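Local structure of CRISPR protein (Archaeoglobus fulgidus, 4MJK) at residues Thr35-Asp47 with Val139-Gly151. The protein is a Cas5-family protein that probably serves as a subunit of the Cascade complex in archaeal type I-A CRISPR defence. Sequence-based numbering, arbitrary orientation.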
ATOM      1  N   THR A  35     -13.224   7.263 -11.752  1.00 13.35           N
ATOM      2  CA  THR A  35     -13.110   6.804 -10.368  1.00 12.06           C
ATOM      3  C   THR A  35     -13.116   7.995  -9.406  1.00 13.49           C
ATOM      4  O   THR A  35     -13.804   7.978  -8.377  1.00 13.25           O
ATOM      5  CB  THR A  35     -11.870   5.905 -10.166  1.00 15.45           C
ATOM      6  OG1 THR A  35     -11.994   4.744 -11.006  1.00 13.91           O
ATOM      7  CG2 THR A  35     -11.748   5.445  -8.715  1.00 15.31           C
ATOM      8  N   PHE A  36     -12.362   9.035  -9.752  1.00 11.85           N
ATOM      9  CA  PHE A  36     -12.360  10.266  -8.980  1.00 12.50           C
ATOM     10  C   PHE A  36     -13.744  10.899  -8.991  1.00 14.16           C
ATOM     11  O   PHE A  36     -14.236  11.344  -7.951  1.00 14.16           O
ATOM     12  CB  PHE A  36     -11.351  11.271  -9.541  1.00 12.27           C
ATOM     13  CG  PHE A  36     -11.250  12.516  -8.722  1.00 13.71           C
ATOM     14  CD1 PHE A  36     -10.347  12.594  -7.666  1.00 13.25           C
ATOM     15  CD2 PHE A  36     -12.090  13.590  -8.962  1.00 13.42           C
ATOM     16  CE1 PHE A  36     -10.263  13.731  -6.891  1.00 14.02           C
ATOM     17  CE2 PHE A  36     -12.007  14.733  -8.188  1.00 14.70           C
ATOM     18  CZ  PHE A  36     -11.101  14.805  -7.149  1.00 12.14           C
ATOM     19  N   LEU A  37     -14.373  10.947 -10.167  1.00 13.25           N
ATOM     20  CA  LEU A  37     -15.730  11.499 -10.267  1.00 15.26           C
ATOM     21  C   LEU A  37     -16.746  10.678  -9.471  1.00 16.30           C
ATOM     22  O   LEU A  37     -17.662  11.236  -8.889  1.00 17.55           O
ATOM     23  CB  LEU A  37     -16.184  11.621 -11.729  1.00 15.57           C
ATOM     24  CG  LEU A  37     -15.505  12.743 -12.521  1.00 20.24           C
ATOM     25  CD1 LEU A  37     -15.896  12.679 -13.978  1.00 25.80           C
ATOM     26  CD2 LEU A  37     -15.823  14.131 -11.934  1.00 21.51           C
ATOM     27  N   GLY A  38     -16.594   9.356  -9.466  1.00 14.49           N
ATOM     28  CA  GLY A  38     -17.471   8.500  -8.676  1.00 15.92           C
ATOM     29  C   GLY A  38     -17.358   8.798  -7.188  1.00 17.93           C
ATOM     30  O   GLY A  38     -18.334   8.691  -6.449  1.00 16.18           O
ATOM     31  N   ALA A  39     -16.157   9.165  -6.741  1.00 14.40           N
ATOM     32  CA  ALA A  39     -15.947   9.525  -5.338  1.00 17.95           C
ATOM     33  C   ALA A  39     -16.653  10.836  -5.000  1.00 19.30           C
ATOM     34  O   ALA A  39     -17.273  10.959  -3.945  1.00 16.94           O
ATOM     35  CB  ALA A  39     -14.457   9.613  -5.011  1.00 14.95           C
ATOM     36  N   VAL A  40     -16.550  11.817  -5.894  1.00 17.10           N
ATOM     37  CA  VAL A  40     -17.309  13.054  -5.734  1.00 17.81           C
ATOM     38  C   VAL A  40     -18.810  12.736  -5.651  1.00 19.90           C
ATOM     39  O   VAL A  40     -19.516  13.213  -4.756  1.00 20.51           O
ATOM     40  CB  VAL A  40     -17.050  14.039  -6.895  1.00 17.94           C
ATOM     41  CG1 VAL A  40     -17.841  15.343  -6.676  1.00 21.68           C
ATOM     42  CG2 VAL A  40     -15.570  14.334  -7.023  1.00 16.93           C
ATOM     43  N   ALA A  41     -19.288  11.921  -6.586  1.00 20.47           N
ATOM     44  CA  ALA A  41     -20.700  11.556  -6.633  1.00 21.60           C
ATOM     45  C   ALA A  41     -21.145  10.877  -5.335  1.00 23.30           C
ATOM     46  O   ALA A  41     -22.190  11.215  -4.780  1.00 23.09           O
ATOM     47  CB  ALA A  41     -20.982  10.653  -7.833  1.00 20.10           C
ATOM     48  N   GLU A  42     -20.350   9.921  -4.856  1.00 21.16           N
ATOM     49  CA  GLU A  42     -20.642   9.261  -3.583  1.00 23.80           C
ATOM     50  C   GLU A  42     -20.711  10.251  -2.421  1.00 27.49           C
ATOM     51  O   GLU A  42     -21.567  10.124  -1.543  1.00 27.85           O
ATOM     52  CB  GLU A  42     -19.608   8.171  -3.259  1.00 24.70           C
ATOM     53  CG  GLU A  42     -19.785   7.577  -1.858  1.00 34.20           C
ATOM     54  CD  GLU A  42     -18.942   6.336  -1.587  1.00 37.89           C
ATOM     55  OE1 GLU A  42     -17.971   6.080  -2.328  1.00 40.79           O
ATOM     56  OE2 GLU A  42     -19.256   5.610  -0.615  1.00 42.09           O
ATOM     57  N   ALA A  43     -19.802  11.222  -2.403  1.00 22.53           N
ATOM     58  CA  ALA A  43     -19.766  12.196  -1.311  1.00 26.99           C
ATOM     59  C   ALA A  43     -20.997  13.092  -1.355  1.00 29.98           C
ATOM     60  O   ALA A  43     -21.518  13.509  -0.317  1.00 28.42           O
ATOM     61  CB  ALA A  43     -18.504  13.021  -1.369  1.00 24.31           C
ATOM     62  N   ILE A  44     -21.462  13.379  -2.565  1.00 26.03           N
ATOM     63  CA  ILE A  44     -22.669  14.173  -2.750  1.00 26.77           C
ATOM     64  C   ILE A  44     -23.909  13.387  -2.319  1.00 34.45           C
ATOM     65  O   ILE A  44     -24.781  13.914  -1.628  1.00 31.96           O
ATOM     66  CB  ILE A  44     -22.823  14.633  -4.209  1.00 26.91           C
ATOM     67  CG1 ILE A  44     -21.731  15.648  -4.568  1.00 26.57           C
ATOM     68  CG2 ILE A  44     -24.201  15.237  -4.430  1.00 31.20           C
ATOM     69  CD1 ILE A  44     -21.672  15.979  -6.059  1.00 26.12           C
ATOM     70  N   ALA A  45     -23.970  12.121  -2.719  1.00 31.28           N
ATOM     71  CA  ALA A  45     -25.100  11.264  -2.380  1.00 35.61           C
ATOM     72  C   ALA A  45     -25.253  11.090  -0.873  1.00 40.68           C
ATOM     73  O   ALA A  45     -26.355  11.207  -0.343  1.00 42.82           O
ATOM     74  CB  ALA A  45     -24.973   9.917  -3.060  1.00 35.54           C
ATOM     75  N   LYS A  46     -24.146  10.809  -0.190  1.00 37.04           N
ATOM     76  CA  LYS A  46     -24.163  10.649   1.262  1.00 40.76           C
ATOM     77  C   LYS A  46     -24.674  11.900   1.966  1.00 43.57           C
ATOM     78  O   LYS A  46     -25.522  11.818   2.855  1.00 45.80           O
ATOM     79  CB  LYS A  46     -22.776  10.291   1.793  1.00 38.41           C
ATOM     80  CG  LYS A  46     -22.362   8.859   1.518  1.00 44.89           C
ATOM     81  CD  LYS A  46     -21.201   8.447   2.412  1.00 46.97           C
ATOM     82  CE  LYS A  46     -21.008   6.941   2.410  1.00 46.66           C
ATOM     83  NZ  LYS A  46     -20.200   6.501   3.585  1.00 55.27           N
ATOM     84  N   ASP A  47     -24.154  13.055   1.566  1.00 40.23           N
ATOM     85  CA  ASP A  47     -24.598  14.328   2.116  1.00 42.87           C
ATOM     86  C   ASP A  47     -26.061  14.606   1.756  1.00 45.01           C
ATOM     87  O   ASP A  47     -26.473  15.757   1.653  1.00 51.81           O
ATOM     88  CB  ASP A  47     -23.701  15.464   1.612  1.00 41.91           C
ATOM     89  CG  ASP A  47     -23.769  16.703   2.494  1.00 50.19           C
ATOM     90  OD1 ASP A  47     -22.776  16.987   3.201  1.00 51.01           O
ATOM     91  OD2 ASP A  47     -24.813  17.392   2.486  1.00 50.79           O
ATOM     92  N   VAL A 139     -20.533  21.443  -7.854  1.00 35.24           N
ATOM     93  CA  VAL A 139     -20.448  20.793  -6.552  1.00 36.77           C
ATOM     94  C   VAL A 139     -20.060  21.759  -5.437  1.00 38.47           C
ATOM     95  O   VAL A 139     -19.157  22.583  -5.597  1.00 38.06           O
ATOM     96  CB  VAL A 139     -19.465  19.599  -6.581  1.00 35.80           C
ATOM     97  CG1 VAL A 139     -18.100  20.048  -7.075  1.00 33.00           C
ATOM     98  CG2 VAL A 139     -19.368  18.950  -5.204  1.00 34.95           C
ATOM     99  N   GLU A 140     -20.759  21.656  -4.310  1.00 37.22           N
ATOM    100  CA  GLU A 140     -20.410  22.416  -3.121  1.00 36.39           C
ATOM    101  C   GLU A 140     -18.953  22.157  -2.756  1.00 35.52           C
ATOM    102  O   GLU A 140     -18.501  21.011  -2.709  1.00 32.45           O
ATOM    103  CB  GLU A 140     -21.314  22.035  -1.944  1.00 38.60           C
ATOM    104  CG  GLU A 140     -22.788  22.368  -2.133  1.00 42.19           C
ATOM    105  CD  GLU A 140     -23.525  21.342  -2.992  1.00 51.01           C
ATOM    106  OE1 GLU A 140     -23.455  21.435  -4.241  1.00 47.31           O
ATOM    107  OE2 GLU A 140     -24.180  20.445  -2.416  1.00 53.14           O
ATOM    108  N   GLU A 141     -18.219  23.230  -2.493  1.00 34.58           N
ATOM    109  CA  GLU A 141     -16.818  23.116  -2.125  1.00 33.73           C
ATOM    110  C   GLU A 141     -16.660  22.253  -0.875  1.00 33.00           C
ATOM    111  O   GLU A 141     -15.737  21.443  -0.777  1.00 27.83           O
ATOM    112  CB  GLU A 141     -16.231  24.509  -1.905  1.00 34.94           C
ATOM    113  CG  GLU A 141     -14.729  24.546  -1.810  1.00 35.51           C
ATOM    114  CD  GLU A 141     -14.188  25.962  -1.798  1.00 37.17           C
ATOM    115  OE1 GLU A 141     -14.968  26.901  -2.081  1.00 39.88           O
ATOM    116  OE2 GLU A 141     -12.979  26.131  -1.513  1.00 37.81           O
ATOM    117  N   LYS A 142     -17.573  22.414   0.080  1.00 28.70           N
ATOM    118  CA  LYS A 142     -17.509  21.642   1.311  1.00 30.11           C
ATOM    119  C   LYS A 142     -17.548  20.143   1.044  1.00 28.87           C
ATOM    120  O   LYS A 142     -16.918  19.370   1.760  1.00 30.89           O
ATOM    121  CB  LYS A 142     -18.641  22.036   2.272  1.00 37.50           C
ATOM    122  CG  LYS A 142     -19.979  21.369   1.994  1.00 37.71           C
ATOM    123  CD  LYS A 142     -21.066  21.891   2.935  1.00 42.05           C
ATOM    124  CE  LYS A 142     -22.471  21.511   2.463  1.00 43.54           C
ATOM    125  NZ  LYS A 142     -22.780  20.054   2.620  1.00 45.55           N
ATOM    126  N   ILE A 143     -18.300  19.735   0.027  1.00 30.34           N
ATOM    127  CA  ILE A 143     -18.464  18.314  -0.282  1.00 27.53           C
ATOM    128  C   ILE A 143     -17.143  17.672  -0.687  1.00 24.52           C
ATOM    129  O   ILE A 143     -16.862  16.525  -0.334  1.00 20.16           O
ATOM    130  CB  ILE A 143     -19.485  18.070  -1.423  1.00 29.64           C
ATOM    131  CG1 ILE A 143     -20.846  18.689  -1.084  1.00 36.58           C
ATOM    132  CG2 ILE A 143     -19.632  16.576  -1.692  1.00 25.51           C
ATOM    133  CD1 ILE A 143     -21.371  18.298   0.280  1.00 39.28           C
ATOM    134  N   LEU A 144     -16.346  18.412  -1.451  1.00 22.06           N
ATOM    135  CA  LEU A 144     -15.048  17.929  -1.896  1.00 22.01           C
ATOM    136  C   LEU A 144     -14.201  17.508  -0.701  1.00 20.00           C
ATOM    137  O   LEU A 144     -13.485  16.509  -0.769  1.00 19.54           O
ATOM    138  CB  LEU A 144     -14.331  18.987  -2.751  1.00 20.33           C
ATOM    139  CG  LEU A 144     -14.981  19.302  -4.108  1.00 25.20           C
ATOM    140  CD1 LEU A 144     -14.304  20.479  -4.811  1.00 22.55           C
ATOM    141  CD2 LEU A 144     -14.982  18.072  -5.012  1.00 22.36           C
ATOM    142  N   TRP A 145     -14.309  18.238   0.408  1.00 20.78           N
ATOM    143  CA  TRP A 145     -13.520  17.920   1.604  1.00 19.93           C
ATOM    144  C   TRP A 145     -13.865  16.557   2.206  1.00 19.48           C
ATOM    145  O   TRP A 145     -13.086  16.009   2.974  1.00 20.30           O
ATOM    146  CB  TRP A 145     -13.704  18.987   2.671  1.00 19.07           C
ATOM    147  CG  TRP A 145     -12.956  20.247   2.413  1.00 19.33           C
ATOM    148  CD1 TRP A 145     -13.444  21.397   1.854  1.00 20.31           C
ATOM    149  CD2 TRP A 145     -11.580  20.502   2.714  1.00 19.12           C
ATOM    150  NE1 TRP A 145     -12.456  22.348   1.795  1.00 18.26           N
ATOM    151  CE2 TRP A 145     -11.302  21.822   2.312  1.00 16.31           C
ATOM    152  CE3 TRP A 145     -10.557  19.738   3.291  1.00 17.43           C
ATOM    153  CZ2 TRP A 145     -10.044  22.402   2.472  1.00 17.66           C
ATOM    154  CZ3 TRP A 145      -9.309  20.312   3.439  1.00 19.13           C
ATOM    155  CH2 TRP A 145      -9.063  21.633   3.035  1.00 18.42           C
ATOM    156  N   LYS A 146     -15.028  16.021   1.832  1.00 21.26           N
ATOM    157  CA  LYS A 146     -15.587  14.815   2.442  1.00 21.99           C
ATOM    158  C   LYS A 146     -15.239  13.510   1.715  1.00 22.19           C
ATOM    159  O   LYS A 146     -15.817  12.445   1.991  1.00 23.44           O
ATOM    160  CB  LYS A 146     -17.102  14.954   2.558  1.00 27.34           C
ATOM    161  CG  LYS A 146     -17.566  16.048   3.535  1.00 30.77           C
ATOM    162  CD  LYS A 146     -19.092  16.021   3.657  1.00 40.40           C
ATOM    163  CE  LYS A 146     -19.611  16.997   4.703  1.00 42.41           C
ATOM    164  NZ  LYS A 146     -19.472  18.409   4.253  1.00 46.77           N
ATOM    165  N   ILE A 147     -14.304  13.590   0.781  1.00 18.76           N
ATOM    166  CA  ILE A 147     -13.882  12.406   0.047  1.00 17.48           C
ATOM    167  C   ILE A 147     -12.914  11.593   0.916  1.00 15.82           C
ATOM    168  O   ILE A 147     -11.867  12.113   1.316  1.00 14.97           O
ATOM    169  CB  ILE A 147     -13.220  12.806  -1.268  1.00 20.35           C
ATOM    170  CG1 ILE A 147     -14.260  13.440  -2.207  1.00 20.87           C
ATOM    171  CG2 ILE A 147     -12.548  11.592  -1.931  1.00 17.38           C
ATOM    172  CD1 ILE A 147     -13.651  14.099  -3.442  1.00 21.62           C
ATOM    173  N   HIS A 148     -13.259  10.329   1.194  1.00 14.34           N
ATOM    174  CA  HIS A 148     -12.462   9.466   2.080  1.00 19.09           C
ATOM    175  C   HIS A 148     -11.922   8.223   1.381  1.00 18.09           C
ATOM    176  O   HIS A 148     -11.097   7.495   1.946  1.00 14.05           O
ATOM    177  CB  HIS A 148     -13.279   9.004   3.295  1.00 21.00           C
ATOM    178  CG  HIS A 148     -13.827  10.131   4.117  1.00 26.32           C
ATOM    179  ND1 HIS A 148     -13.038  11.159   4.581  1.00 26.30           N
ATOM    180  CD2 HIS A 148     -15.080  10.388   4.556  1.00 30.54           C
ATOM    181  CE1 HIS A 148     -13.780  12.006   5.272  1.00 26.56           C
ATOM    182  NE2 HIS A 148     -15.028  11.559   5.272  1.00 30.87           N
ATOM    183  N   ARG A 149     -12.405   7.963   0.170  1.00 15.04           N
ATOM    184  CA  ARG A 149     -11.822   6.896  -0.625  1.00 13.86           C
ATOM    185  C   ARG A 149     -11.898   7.182  -2.115  1.00 15.07           C
ATOM    186  O   ARG A 149     -12.838   7.793  -2.601  1.00 15.63           O
ATOM    187  CB  ARG A 149     -12.464   5.549  -0.303  1.00 18.29           C
ATOM    188  CG  ARG A 149     -13.941   5.496  -0.581  1.00 20.98           C
ATOM    189  CD  ARG A 149     -14.226   4.427  -1.588  1.00 24.98           C
ATOM    190  NE  ARG A 149     -15.639   4.067  -1.612  1.00 35.42           N
ATOM    191  CZ  ARG A 149     -16.103   2.943  -2.147  1.00 35.08           C
ATOM    192  NH1 ARG A 149     -15.260   2.081  -2.702  1.00 27.70           N
ATOM    193  NH2 ARG A 149     -17.405   2.690  -2.132  1.00 38.70           N
ATOM    194  N   ILE A 150     -10.874   6.749  -2.832  1.00 12.98           N
ATOM    195  CA  ILE A 150     -10.864   6.866  -4.284  1.00 13.34           C
ATOM    196  C   ILE A 150     -10.471   5.508  -4.837  1.00 12.33           C
ATOM    197  O   ILE A 150      -9.315   5.103  -4.751  1.00 13.64           O
ATOM    198  CB  ILE A 150      -9.891   7.960  -4.749  1.00 12.36           C
ATOM    199  CG1 ILE A 150     -10.362   9.322  -4.217  1.00 10.64           C
ATOM    200  CG2 ILE A 150      -9.794   7.974  -6.285  1.00 13.73           C
ATOM    201  CD1 ILE A 150      -9.362  10.447  -4.403  1.00 11.35           C
ATOM    202  N   GLY A 151     -11.441   4.792  -5.380  1.00 12.59           N
ATOM    203  CA  GLY A 151     -11.220   3.413  -5.777  1.00 14.10           C
ATOM    204  C   GLY A 151     -11.967   2.508  -4.821  1.00 15.77           C
ATOM    205  O   GLY A 151     -13.077   2.833  -4.402  1.00 18.40           O
TER
HETATM  206  O   HOH W   1     -14.096   5.999  -6.046  1.00 20.98           O
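Residues 35-46 of helix 33-46 lie along the 139-151 segment, Thr35 facing Gly151 at one end and Ala43 facing Ile147 (CA atoms 6.0 Å apart) further on, while one water takes a hydrogen bond from Gly151 N and gives one to Thr35 O. Where the two backbones come close, the helix presents the small side chains of Ala39 and Ala43, and larger aliphatic groups fill in around them, Val40 CG2 against Ile147 CD1 and Phe36 CD1 against Ile150 CD1. Ala39 CB rests 3.4 Å from Arg149 O, and Ala43 CB meets Ile143 CG2 at 3.7 Å. Ile143 holds CG2 anti to its backbone N, a branch that also touches Ile44 CG1, the two isoleucines crossing at about a right angle. Polar pairs flank this apolar seam. Glu42, extended with CG anti to N (chi1 173°), brings OE1 to Arg149 NE at 3.2 Å, a salt bridge whose hydrogen bond is weak and bent (128°), the carboxylate and guanidinium planes standing 70° apart. Exchanging Glu42 for an alanine would probably leave the Arg149 guanidinium without its carboxylate mate, held within the two segments by little more than its weak bond to Gly151 O. Past the helix end, Asp47 OD1 forms a salt bridge with Lys142 NZ at 3.1 Å and a long one with Lys146 NZ. Ile150 and Leu144 reach strand 2-10 and Ile147 meets Val159 of strand 157-170, so the 139-151 segment lies between helix 33-46 and the antiparallel sheet, with helix 58-65 packing on that helix through Val40 and Ile44.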